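Local atomic coordinates of transcriptional regulator, SorC family (PDB entry 2O0M), a protein that probably regulates transcription by binding DNA in response to a sugar-type effector. Residues Asn171-Glu182 with Gly201-Gln211; Phe105-Asp116 with Lys325-Ala336. All coordinates share one frame; numbering follows the deposited sequence.

Contact 1. Residues Asn171-Glu182 with Gly201-Gln211; sequences NLFVPARGGIGE and GNYRALYVPEQ
L172 and F173 run parallel to N202 and Y203, joined by N202 N to N171 O (3.0 Å), F173 N to N202 O (2.8 Å) and R204 N to F173 O (3.0 Å). This short ladder closes the beta-alpha-beta unit of strand 169-175, helix 188-199 and strand 202-203. L172, with CG anti to its own N (chi1 179°), brings CD1 up to R204 CG on the face covered by helix 224-234. The F173 ring turns to the other face, where N202 O lies in its plane at the edge. Past the strands, P175 CG packs on L206 CB at 3.6 Å, and the two segments are then joined by E210. Its carboxylate takes two backbone N-H groups, I180 N on OE2 (3.1 Å) and E182 N on OE1 (2.9 Å), both from above the carboxylate plane. A bend at chi2 (-74°) brings the group over the 179-182 loop, and a water links OE2 to R177 O. Q211 NE2 adds a weak bond to G181 O. The E182 carboxylate forms salt bridges with R252 and R253. One acidic side chain thus satisfies two N-H groups of a glycine-rich turn and probably fixes its shape.

Contact 2. Residues Phe105-Asp116 with Lys325-Ala336; sequences FGIQRCIVVAGD and KQTWLITDEAAA
R109 lays its aliphatic stem over one face of the W328 indole, across neighbouring parallel strands of a Rossmann-like alpha/beta domain. Its CB sits above the indole, and a chi1 of -172° carries CG to 3.7 Å from the centroid of the six-membered ring, 19° off its normal, a CH-pi contact. The guanidinium is tilted 59° to the indole plane; I111 CG1 packs against one of its faces, and NH2 forms a salt bridge with E98. I111 meets the indole differently, its CD1 lying in the ring plane at the edge, 4.0 Å from W328 CE3. On the L329 face, I107 of the preceding loop brings CD1 to 3.8 Å from L329 CB, and C110 SG touches T331 CG2 at 3.7 Å. V112 and T331 run alongside each other there. Helix 96-105 packs against C110 and L329, while helix 122-138 covers I111 and W328. At the strand ends D332 is the N-cap of helix 333-339, its OD1 accepting A335 N at 3.0 Å while OD2 bonds S117 OG. Beside that cap E333 reaches back to segment 105-116, and its OE1 accepts G115 N at 3.0 Å through the anti lone pair.

Contacts 1 and 2 belong to one sheet and sit at the two ends of its parallel strand order, 109-113, 328-332, 302-306, 238-245, 142-148, 169-175, 202-203. Their centres are 26 Å apart on opposite sides of the chain's centre, and their nearest atoms are about 12 Å apart. Contact 1 joins neighbours in sequence through one crossover; contact 2 pairs the first strand of the modelled chain with the last, so the residues of contact 1 fall within the span it closes. One phosphate ion lies about 5 Å from the side chain of E182, another about 5 Å from that of F105; both probably came from the crystallisation solution, though such sites can coincide with pockets.

Contact 1. Residues Asn171-Glu182 with Gly201-Gln211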
loop_
_atom_site.group_PDB
_atom_site.type_symbol
_atom_site.label_atom_id
_atom_site.label_comp_id
_atom_site.label_asym_id
_atom_site.label_seq_id
_atom_site.Cartn_x
_atom_site.Cartn_y
_atom_site.Cartn_z
ATOM N N ASN A 171 5.519 5.654 16.791
ATOM C CA ASN A 171 5.340 4.992 15.496
ATOM C C ASN A 171 6.587 5.046 14.631
ATOM O O ASN A 171 7.180 6.112 14.452
ATOM C CB ASN A 171 4.183 5.645 14.744
ATOM C CG ASN A 171 2.899 5.668 15.547
ATOM O OD1 ASN A 171 2.235 6.712 15.651
ATOM N ND2 ASN A 171 2.535 4.527 16.116
ATOM N N LEU A 172 6.965 3.887 14.090
ATOM C CA LEU A 172 8.073 3.753 13.155
ATOM C C LEU A 172 7.526 3.333 11.781
ATOM O O LEU A 172 6.785 2.347 11.679
ATOM C CB LEU A 172 9.050 2.697 13.653
ATOM C CG LEU A 172 10.271 2.410 12.793
ATOM C CD1 LEU A 172 11.223 3.582 12.823
ATOM C CD2 LEU A 172 10.949 1.136 13.239
ATOM N N PHE A 173 7.917 4.061 10.741
ATOM C CA PHE A 173 7.496 3.763 9.374
ATOM C C PHE A 173 8.645 3.137 8.593
ATOM O O PHE A 173 9.780 3.629 8.625
ATOM C CB PHE A 173 6.971 5.017 8.654
ATOM C CG PHE A 173 5.774 5.634 9.312
ATOM C CD1 PHE A 173 4.487 5.335 8.884
ATOM C CD2 PHE A 173 5.935 6.473 10.416
ATOM C CE1 PHE A 173 3.374 5.917 9.504
ATOM C CE2 PHE A 173 4.823 7.051 11.054
ATOM C CZ PHE A 173 3.541 6.752 10.598
ATOM N N VAL A 174 8.340 2.041 7.909
ATOM C CA VAL A 174 9.297 1.347 7.089
ATOM C C VAL A 174 8.626 0.962 5.776
ATOM O O VAL A 174 7.403 0.795 5.720
ATOM C CB VAL A 174 9.797 0.065 7.791
ATOM C CG1 VAL A 174 10.568 0.421 9.045
ATOM C CG2 VAL A 174 8.639 -0.882 8.130
ATOM N N PRO A 175 9.417 0.817 4.714
ATOM C CA PRO A 175 8.831 0.296 3.472
ATOM C C PRO A 175 8.418 -1.168 3.626
ATOM O O PRO A 175 9.114 -1.916 4.303
ATOM C CB PRO A 175 9.987 0.395 2.489
ATOM C CG PRO A 175 11.206 0.279 3.358
ATOM C CD PRO A 175 10.862 1.067 4.573
ATOM N N ALA A 176 7.318 -1.578 2.985
ATOM C CA ALA A 176 6.857 -2.969 3.067
ATOM C C ALA A 176 7.670 -3.875 2.147
ATOM O O ALA A 176 7.786 -5.094 2.378
ATOM C CB ALA A 176 5.400 -3.072 2.701
ATOM N N ARG A 177 8.193 -3.268 1.085
ATOM C CA ARG A 177 8.980 -3.977 0.085
ATOM C C ARG A 177 10.140 -3.150 -0.436
ATOM O O ARG A 177 10.026 -1.949 -0.590
ATOM C CB ARG A 177 8.110 -4.341 -1.131
ATOM C CG ARG A 177 7.174 -5.487 -0.922
ATOM C CD ARG A 177 7.958 -6.777 -0.712
ATOM N NE ARG A 177 7.134 -7.971 -0.874
ATOM C CZ ARG A 177 6.947 -8.648 -2.003
ATOM N NH1 ARG A 177 7.512 -8.275 -3.150
ATOM N NH2 ARG A 177 6.173 -9.715 -1.978
ATOM N N GLY A 178 11.224 -3.840 -0.783
ATOM C CA GLY A 178 12.300 -3.247 -1.567
ATOM C C GLY A 178 12.278 -3.778 -2.990
ATOM O O GLY A 178 11.584 -4.743 -3.291
ATOM N N GLY A 179 13.030 -3.140 -3.880
ATOM C CA GLY A 179 13.191 -3.655 -5.245
ATOM C C GLY A 179 11.934 -3.582 -6.078
ATOM O O GLY A 179 11.655 -4.455 -6.895
ATOM N N ILE A 180 11.164 -2.522 -5.871
ATOM C CA ILE A 180 9.874 -2.389 -6.541
ATOM C C ILE A 180 9.967 -1.690 -7.899
ATOM O O ILE A 180 9.118 -1.909 -8.763
ATOM C CB ILE A 180 8.863 -1.669 -5.621
ATOM C CG1 ILE A 180 8.562 -2.532 -4.386
ATOM C CG2 ILE A 180 7.573 -1.312 -6.369
ATOM C CD1 ILE A 180 7.762 -3.779 -4.663
ATOM N N GLY A 181 10.973 -0.841 -8.084
ATOM C CA GLY A 181 11.206 -0.196 -9.376
ATOM C C GLY A 181 10.585 1.187 -9.557
ATOM O O GLY A 181 10.559 1.715 -10.672
ATOM N N GLU A 182 10.098 1.796 -8.480
ATOM C CA GLU A 182 9.552 3.151 -8.594
ATOM C C GLU A 182 10.647 4.216 -8.625
ATOM O O GLU A 182 11.775 3.972 -8.212
ATOM C CB GLU A 182 8.606 3.483 -7.446
ATOM C CG GLU A 182 7.369 2.612 -7.367
ATOM C CD GLU A 182 6.311 2.883 -8.432
ATOM O OE1 GLU A 182 6.489 3.721 -9.336
ATOM O OE2 GLU A 182 5.266 2.228 -8.340
ATOM N N GLY A 201 6.553 10.859 13.945
ATOM C CA GLY A 201 7.216 9.595 14.216
ATOM C C GLY A 201 8.602 9.513 13.627
ATOM O O GLY A 201 9.264 10.539 13.389
ATOM N N ASN A 202 9.035 8.275 13.397
ATOM C CA ASN A 202 10.344 7.991 12.874
ATOM C C ASN A 202 10.254 7.022 11.712
ATOM O O ASN A 202 9.219 6.400 11.502
ATOM C CB ASN A 202 11.215 7.420 13.986
ATOM C CG ASN A 202 11.665 8.487 14.955
ATOM O OD1 ASN A 202 12.556 9.274 14.637
ATOM N ND2 ASN A 202 11.027 8.554 16.122
ATOM N N TYR A 203 11.340 6.908 10.957
ATOM C CA TYR A 203 11.395 5.965 9.849
ATOM C C TYR A 203 12.719 5.254 9.813
ATOM O O TYR A 203 13.720 5.722 10.379
ATOM C CB TYR A 203 11.119 6.648 8.501
ATOM C CG TYR A 203 12.247 7.513 7.960
ATOM C CD1 TYR A 203 13.133 7.018 7.013
ATOM C CD2 TYR A 203 12.400 8.836 8.371
ATOM C CE1 TYR A 203 14.156 7.806 6.502
ATOM C CE2 TYR A 203 13.413 9.638 7.860
ATOM C CZ TYR A 203 14.301 9.105 6.933
ATOM O OH TYR A 203 15.323 9.870 6.417
ATOM N N ARG A 204 12.709 4.105 9.153
ATOM C CA ARG A 204 13.924 3.413 8.785
ATOM C C ARG A 204 13.819 2.996 7.327
ATOM O O ARG A 204 12.954 2.211 6.967
ATOM C CB ARG A 204 14.147 2.201 9.685
ATOM C CG ARG A 204 14.512 2.571 11.120
ATOM C CD ARG A 204 15.924 3.108 11.211
ATOM N NE ARG A 204 16.909 2.080 10.914
ATOM C CZ ARG A 204 17.316 1.152 11.773
ATOM N NH1 ARG A 204 16.839 1.100 13.011
ATOM N NH2 ARG A 204 18.218 0.269 11.383
ATOM N N ALA A 205 14.696 3.545 6.498
ATOM C CA ALA A 205 14.723 3.217 5.084
ATOM C C ALA A 205 15.371 1.863 4.906
ATOM O O ALA A 205 16.240 1.474 5.682
ATOM C CB ALA A 205 15.473 4.273 4.298
ATOM N N LEU A 206 14.929 1.138 3.887
ATOM C CA LEU A 206 15.545 -0.109 3.503
ATOM C C LEU A 206 16.454 0.238 2.343
ATOM O O LEU A 206 15.984 0.650 1.281
ATOM C CB LEU A 206 14.484 -1.127 3.090
ATOM C CG LEU A 206 14.987 -2.463 2.548
ATOM C CD1 LEU A 206 15.765 -3.244 3.590
ATOM C CD2 LEU A 206 13.801 -3.265 2.071
ATOM N N TYR A 207 17.759 0.112 2.553
ATOM C CA TYR A 207 18.718 0.659 1.601
ATOM C C TYR A 207 19.012 -0.370 0.522
ATOM O O TYR A 207 20.119 -0.874 0.371
ATOM C CB TYR A 207 19.949 1.210 2.336
ATOM C CG TYR A 207 19.671 2.598 2.883
ATOM C CD1 TYR A 207 19.532 2.839 4.232
ATOM C CD2 TYR A 207 19.516 3.677 2.032
ATOM C CE1 TYR A 207 19.271 4.128 4.717
ATOM C CE2 TYR A 207 19.249 4.986 2.516
ATOM C CZ TYR A 207 19.124 5.196 3.849
ATOM O OH TYR A 207 18.855 6.490 4.281
ATOM N N VAL A 208 17.954 -0.677 -0.224
ATOM C CA VAL A 208 17.987 -1.583 -1.348
ATOM C C VAL A 208 17.568 -0.753 -2.553
ATOM O O VAL A 208 16.534 -0.099 -2.507
ATOM C CB VAL A 208 16.998 -2.756 -1.118
ATOM C CG1 VAL A 208 16.824 -3.587 -2.383
ATOM C CG2 VAL A 208 17.483 -3.634 0.025
ATOM N N PRO A 209 18.390 -0.705 -3.614
ATOM C CA PRO A 209 17.943 0.047 -4.791
ATOM C C PRO A 209 16.607 -0.451 -5.353
ATOM O O PRO A 209 16.293 -1.630 -5.235
ATOM C CB PRO A 209 19.067 -0.184 -5.795
ATOM C CG PRO A 209 20.278 -0.430 -4.941
ATOM C CD PRO A 209 19.753 -1.237 -3.790
ATOM N N GLU A 210 15.824 0.451 -5.944
ATOM C CA GLU A 210 14.520 0.078 -6.497
ATOM C C GLU A 210 14.642 -0.842 -7.701
ATOM O O GLU A 210 13.746 -1.638 -7.967
ATOM C CB GLU A 210 13.701 1.320 -6.848
ATOM C CG GLU A 210 12.994 1.915 -5.656
ATOM C CD GLU A 210 11.794 1.088 -5.222
ATOM O OE1 GLU A 210 10.667 1.410 -5.637
ATOM O OE2 GLU A 210 11.980 0.102 -4.486
ATOM N N GLN A 211 15.751 -0.707 -8.422
ATOM C CA GLN A 211 16.179 -1.671 -9.427
ATOM C C GLN A 211 17.564 -2.162 -9.007
ATOM O O GLN A 211 18.444 -1.349 -8.726
ATOM C CB GLN A 211 16.242 -1.012 -10.811
ATOM C CG GLN A 211 14.902 -0.959 -11.552
ATOM C CD GLN A 211 14.108 0.321 -11.325
ATOM O OE1 GLN A 211 14.494 1.179 -10.511
ATOM N NE2 GLN A 211 12.975 0.456 -12.043
HETATM O O HOH W 1 8.630 7.040 16.659
HETATM O O HOH W 2 10.359 0.128 -2.363
HETATM O O HOH W 3 13.990 -0.702 -2.785
HETATM O O HOH W 4 13.818 3.504 -9.894
#

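Contact 2. Residues Phe105-Asp116 with Lys325-Ala336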
loop_
_atom_site.group_PDB
_atom_site.type_symbol
_atom_site.label_atom_id
_atom_site.label_comp_id
_atom_site.label_asym_id
_atom_site.label_seq_id
_atom_site.Cartn_x
_atom_site.Cartn_y
_atom_site.Cartn_z
ATOM N N PHE A 105 -17.382 -6.733 -0.182
ATOM C CA PHE A 105 -16.059 -7.363 -0.076
ATOM C C PHE A 105 -15.912 -8.281 1.130
ATOM O O PHE A 105 -14.958 -9.065 1.203
ATOM C CB PHE A 105 -14.960 -6.298 -0.054
ATOM C CG PHE A 105 -14.824 -5.560 -1.349
ATOM C CD1 PHE A 105 -15.028 -4.186 -1.413
ATOM C CD2 PHE A 105 -14.514 -6.243 -2.515
ATOM C CE1 PHE A 105 -14.910 -3.513 -2.613
ATOM C CE2 PHE A 105 -14.409 -5.566 -3.722
ATOM C CZ PHE A 105 -14.606 -4.208 -3.766
ATOM N N GLY A 106 -16.841 -8.189 2.073
ATOM C CA GLY A 106 -16.736 -8.950 3.312
ATOM C C GLY A 106 -15.621 -8.478 4.230
ATOM O O GLY A 106 -15.011 -9.295 4.920
ATOM N N ILE A 107 -15.377 -7.163 4.280
ATOM C CA ILE A 107 -14.289 -6.577 5.086
ATOM C C ILE A 107 -14.802 -5.811 6.312
ATOM O O ILE A 107 -16.004 -5.701 6.494
ATOM C CB ILE A 107 -13.379 -5.662 4.217
ATOM C CG1 ILE A 107 -14.207 -4.545 3.560
ATOM C CG2 ILE A 107 -12.683 -6.493 3.156
ATOM C CD1 ILE A 107 -13.371 -3.431 2.960
ATOM N N GLN A 108 -13.884 -5.291 7.133
ATOM C CA GLN A 108 -14.228 -4.648 8.417
ATOM C C GLN A 108 -14.923 -3.311 8.224
ATOM O O GLN A 108 -15.931 -2.999 8.859
ATOM C CB GLN A 108 -12.964 -4.437 9.295
ATOM C CG GLN A 108 -13.150 -3.404 10.433
ATOM C CD GLN A 108 -12.225 -3.569 11.636
ATOM O OE1 GLN A 108 -11.352 -4.425 11.678
ATOM N NE2 GLN A 108 -12.426 -2.716 12.630
ATOM N N ARG A 109 -14.352 -2.501 7.359
ATOM C CA ARG A 109 -14.754 -1.130 7.294
ATOM C C ARG A 109 -14.369 -0.561 5.958
ATOM O O ARG A 109 -13.308 -0.845 5.439
ATOM C CB ARG A 109 -14.060 -0.361 8.417
ATOM C CG ARG A 109 -14.511 1.056 8.607
ATOM C CD ARG A 109 -15.934 1.133 9.099
ATOM N NE ARG A 109 -16.626 2.194 8.378
ATOM C CZ ARG A 109 -16.502 3.490 8.650
ATOM N NH1 ARG A 109 -15.727 3.911 9.646
ATOM N NH2 ARG A 109 -17.168 4.372 7.922
ATOM N N CYS A 110 -15.256 0.246 5.404
ATOM C CA CYS A 110 -14.945 1.014 4.220
ATOM C C CYS A 110 -15.311 2.458 4.532
ATOM O O CYS A 110 -16.396 2.725 5.056
ATOM C CB CYS A 110 -15.707 0.502 2.999
ATOM S SG CYS A 110 -15.365 1.462 1.510
ATOM N N ILE A 111 -14.383 3.369 4.261
ATOM C CA ILE A 111 -14.630 4.804 4.367
ATOM C C ILE A 111 -14.695 5.351 2.950
ATOM O O ILE A 111 -13.755 5.194 2.185
ATOM C CB ILE A 111 -13.527 5.523 5.162
ATOM C CG1 ILE A 111 -13.496 4.981 6.590
ATOM C CG2 ILE A 111 -13.782 7.035 5.180
ATOM C CD1 ILE A 111 -12.224 5.275 7.350
ATOM N N VAL A 112 -15.817 5.981 2.607
ATOM C CA VAL A 112 -16.022 6.534 1.273
ATOM C C VAL A 112 -15.987 8.064 1.360
ATOM O O VAL A 112 -16.880 8.693 1.940
ATOM C CB VAL A 112 -17.366 6.083 0.655
ATOM C CG1 VAL A 112 -17.577 6.742 -0.696
ATOM C CG2 VAL A 112 -17.424 4.568 0.516
ATOM N N VAL A 113 -14.936 8.649 0.798
ATOM C CA VAL A 113 -14.742 10.092 0.805
ATOM C C VAL A 113 -15.524 10.724 -0.343
ATOM O O VAL A 113 -15.594 10.166 -1.442
ATOM C CB VAL A 113 -13.236 10.432 0.689
ATOM C CG1 VAL A 113 -13.006 11.937 0.541
ATOM C CG2 VAL A 113 -12.489 9.884 1.905
ATOM N N ALA A 114 -16.093 11.902 -0.081
ATOM C CA ALA A 114 -16.872 12.598 -1.085
ATOM C C ALA A 114 -15.994 12.909 -2.280
ATOM O O ALA A 114 -14.864 13.361 -2.122
ATOM C CB ALA A 114 -17.469 13.892 -0.516
ATOM N N GLY A 115 -16.530 12.665 -3.472
ATOM C CA GLY A 115 -15.904 13.118 -4.698
ATOM C C GLY A 115 -15.220 12.035 -5.505
ATOM O O GLY A 115 -15.451 10.840 -5.306
ATOM N N ASP A 116 -14.363 12.490 -6.409
ATOM C CA ASP A 116 -13.704 11.655 -7.413
ATOM C C ASP A 116 -12.227 12.045 -7.497
ATOM O O ASP A 116 -11.884 13.074 -8.076
ATOM C CB ASP A 116 -14.380 11.843 -8.779
ATOM C CG ASP A 116 -13.786 10.956 -9.866
ATOM O OD1 ASP A 116 -12.796 10.251 -9.616
ATOM O OD2 ASP A 116 -14.329 10.961 -10.987
ATOM N N LYS A 325 -9.601 -10.090 5.793
ATOM C CA LYS A 325 -10.942 -9.625 6.117
ATOM C C LYS A 325 -10.950 -8.446 7.074
ATOM O O LYS A 325 -11.924 -7.701 7.126
ATOM C CB LYS A 325 -11.814 -10.781 6.636
ATOM C CG LYS A 325 -12.077 -11.867 5.600
ATOM C CD LYS A 325 -12.346 -11.288 4.215
ATOM C CE LYS A 325 -13.039 -12.236 3.314
ATOM N NZ LYS A 325 -13.473 -11.520 2.095
ATOM N N GLN A 326 -9.859 -8.249 7.807
ATOM C CA GLN A 326 -9.752 -7.106 8.721
ATOM C C GLN A 326 -9.409 -5.790 8.012
ATOM O O GLN A 326 -9.351 -4.753 8.665
ATOM C CB GLN A 326 -8.719 -7.361 9.824
ATOM C CG GLN A 326 -7.254 -7.404 9.371
ATOM C CD GLN A 326 -6.779 -8.797 9.026
ATOM O OE1 GLN A 326 -7.558 -9.625 8.552
ATOM N NE2 GLN A 326 -5.494 -9.072 9.265
ATOM N N THR A 327 -9.186 -5.844 6.702
ATOM C CA THR A 327 -8.791 -4.664 5.912
ATOM C C THR A 327 -9.804 -3.516 6.078
ATOM O O THR A 327 -11.014 -3.740 6.076
ATOM C CB THR A 327 -8.634 -5.008 4.405
ATOM O OG1 THR A 327 -7.594 -5.989 4.234
ATOM C CG2 THR A 327 -8.278 -3.777 3.570
ATOM N N TRP A 328 -9.290 -2.303 6.257
ATOM C CA TRP A 328 -10.081 -1.082 6.126
ATOM C C TRP A 328 -9.786 -0.549 4.728
ATOM O O TRP A 328 -8.619 -0.383 4.363
ATOM C CB TRP A 328 -9.652 -0.027 7.149
ATOM C CG TRP A 328 -10.076 -0.270 8.558
ATOM C CD1 TRP A 328 -9.886 -1.403 9.289
ATOM C CD2 TRP A 328 -10.705 0.672 9.435
ATOM N NE1 TRP A 328 -10.395 -1.238 10.562
ATOM C CE2 TRP A 328 -10.902 0.027 10.671
ATOM C CE3 TRP A 328 -11.143 1.990 9.285
ATOM C CZ2 TRP A 328 -11.502 0.658 11.752
ATOM C CZ3 TRP A 328 -11.744 2.616 10.372
ATOM C CH2 TRP A 328 -11.916 1.947 11.581
ATOM N N LEU A 329 -10.829 -0.273 3.949
ATOM C CA LEU A 329 -10.652 0.304 2.617
ATOM C C LEU A 329 -11.045 1.774 2.661
ATOM O O LEU A 329 -12.199 2.098 2.948
ATOM C CB LEU A 329 -11.490 -0.430 1.572
ATOM C CG LEU A 329 -11.508 0.183 0.164
ATOM C CD1 LEU A 329 -10.118 0.199 -0.459
ATOM C CD2 LEU A 329 -12.479 -0.556 -0.735
ATOM N N ILE A 330 -10.081 2.648 2.395
ATOM C CA ILE A 330 -10.344 4.082 2.224
ATOM C C ILE A 330 -10.439 4.332 0.727
ATOM O O ILE A 330 -9.503 4.052 -0.020
ATOM C CB ILE A 330 -9.235 4.965 2.811
ATOM C CG1 ILE A 330 -9.093 4.676 4.309
ATOM C CG2 ILE A 330 -9.542 6.443 2.536
ATOM C CD1 ILE A 330 -7.927 5.339 4.976
ATOM N N THR A 331 -11.576 4.852 0.292
ATOM C CA THR A 331 -11.826 5.037 -1.123
ATOM C C THR A 331 -12.694 6.279 -1.325
ATOM O O THR A 331 -12.936 7.047 -0.386
ATOM C CB THR A 331 -12.482 3.758 -1.709
ATOM O OG1 THR A 331 -12.486 3.806 -3.144
ATOM C CG2 THR A 331 -13.891 3.520 -1.161
ATOM N N ASP A 332 -13.153 6.479 -2.544
ATOM C CA ASP A 332 -14.017 7.630 -2.811
ATOM C C ASP A 332 -15.318 7.228 -3.480
ATOM O O ASP A 332 -15.524 6.068 -3.827
ATOM C CB ASP A 332 -13.275 8.735 -3.570
ATOM C CG ASP A 332 -12.698 8.283 -4.897
ATOM O OD1 ASP A 332 -13.143 7.260 -5.448
ATOM O OD2 ASP A 332 -11.790 8.984 -5.400
ATOM N N GLU A 333 -16.212 8.204 -3.604
ATOM C CA GLU A 333 -17.521 7.978 -4.190
ATOM C C GLU A 333 -17.401 7.477 -5.616
ATOM O O GLU A 333 -18.177 6.634 -6.047
ATOM C CB GLU A 333 -18.353 9.267 -4.191
ATOM C CG GLU A 333 -18.911 9.671 -2.838
ATOM C CD GLU A 333 -19.890 10.847 -2.941
ATOM O OE1 GLU A 333 -19.468 11.946 -3.363
ATOM O OE2 GLU A 333 -21.085 10.674 -2.601
ATOM N N ALA A 334 -16.441 8.006 -6.362
ATOM C CA ALA A 334 -16.322 7.635 -7.765
ATOM C C ALA A 334 -16.007 6.146 -7.907
ATOM O O ALA A 334 -16.603 5.450 -8.729
ATOM C CB ALA A 334 -15.296 8.480 -8.450
ATOM N N ALA A 335 -15.104 5.644 -7.074
ATOM C CA ALA A 335 -14.775 4.220 -7.107
ATOM C C ALA A 335 -15.949 3.365 -6.628
ATOM O O ALA A 335 -16.311 2.386 -7.274
ATOM C CB ALA A 335 -13.540 3.939 -6.270
ATOM N N ALA A 336 -16.536 3.754 -5.503
ATOM C CA ALA A 336 -17.639 3.015 -4.907
ATOM C C ALA A 336 -18.850 2.940 -5.837
ATOM O O ALA A 336 -19.401 1.862 -6.040
ATOM C CB ALA A 336 -18.029 3.636 -3.569
#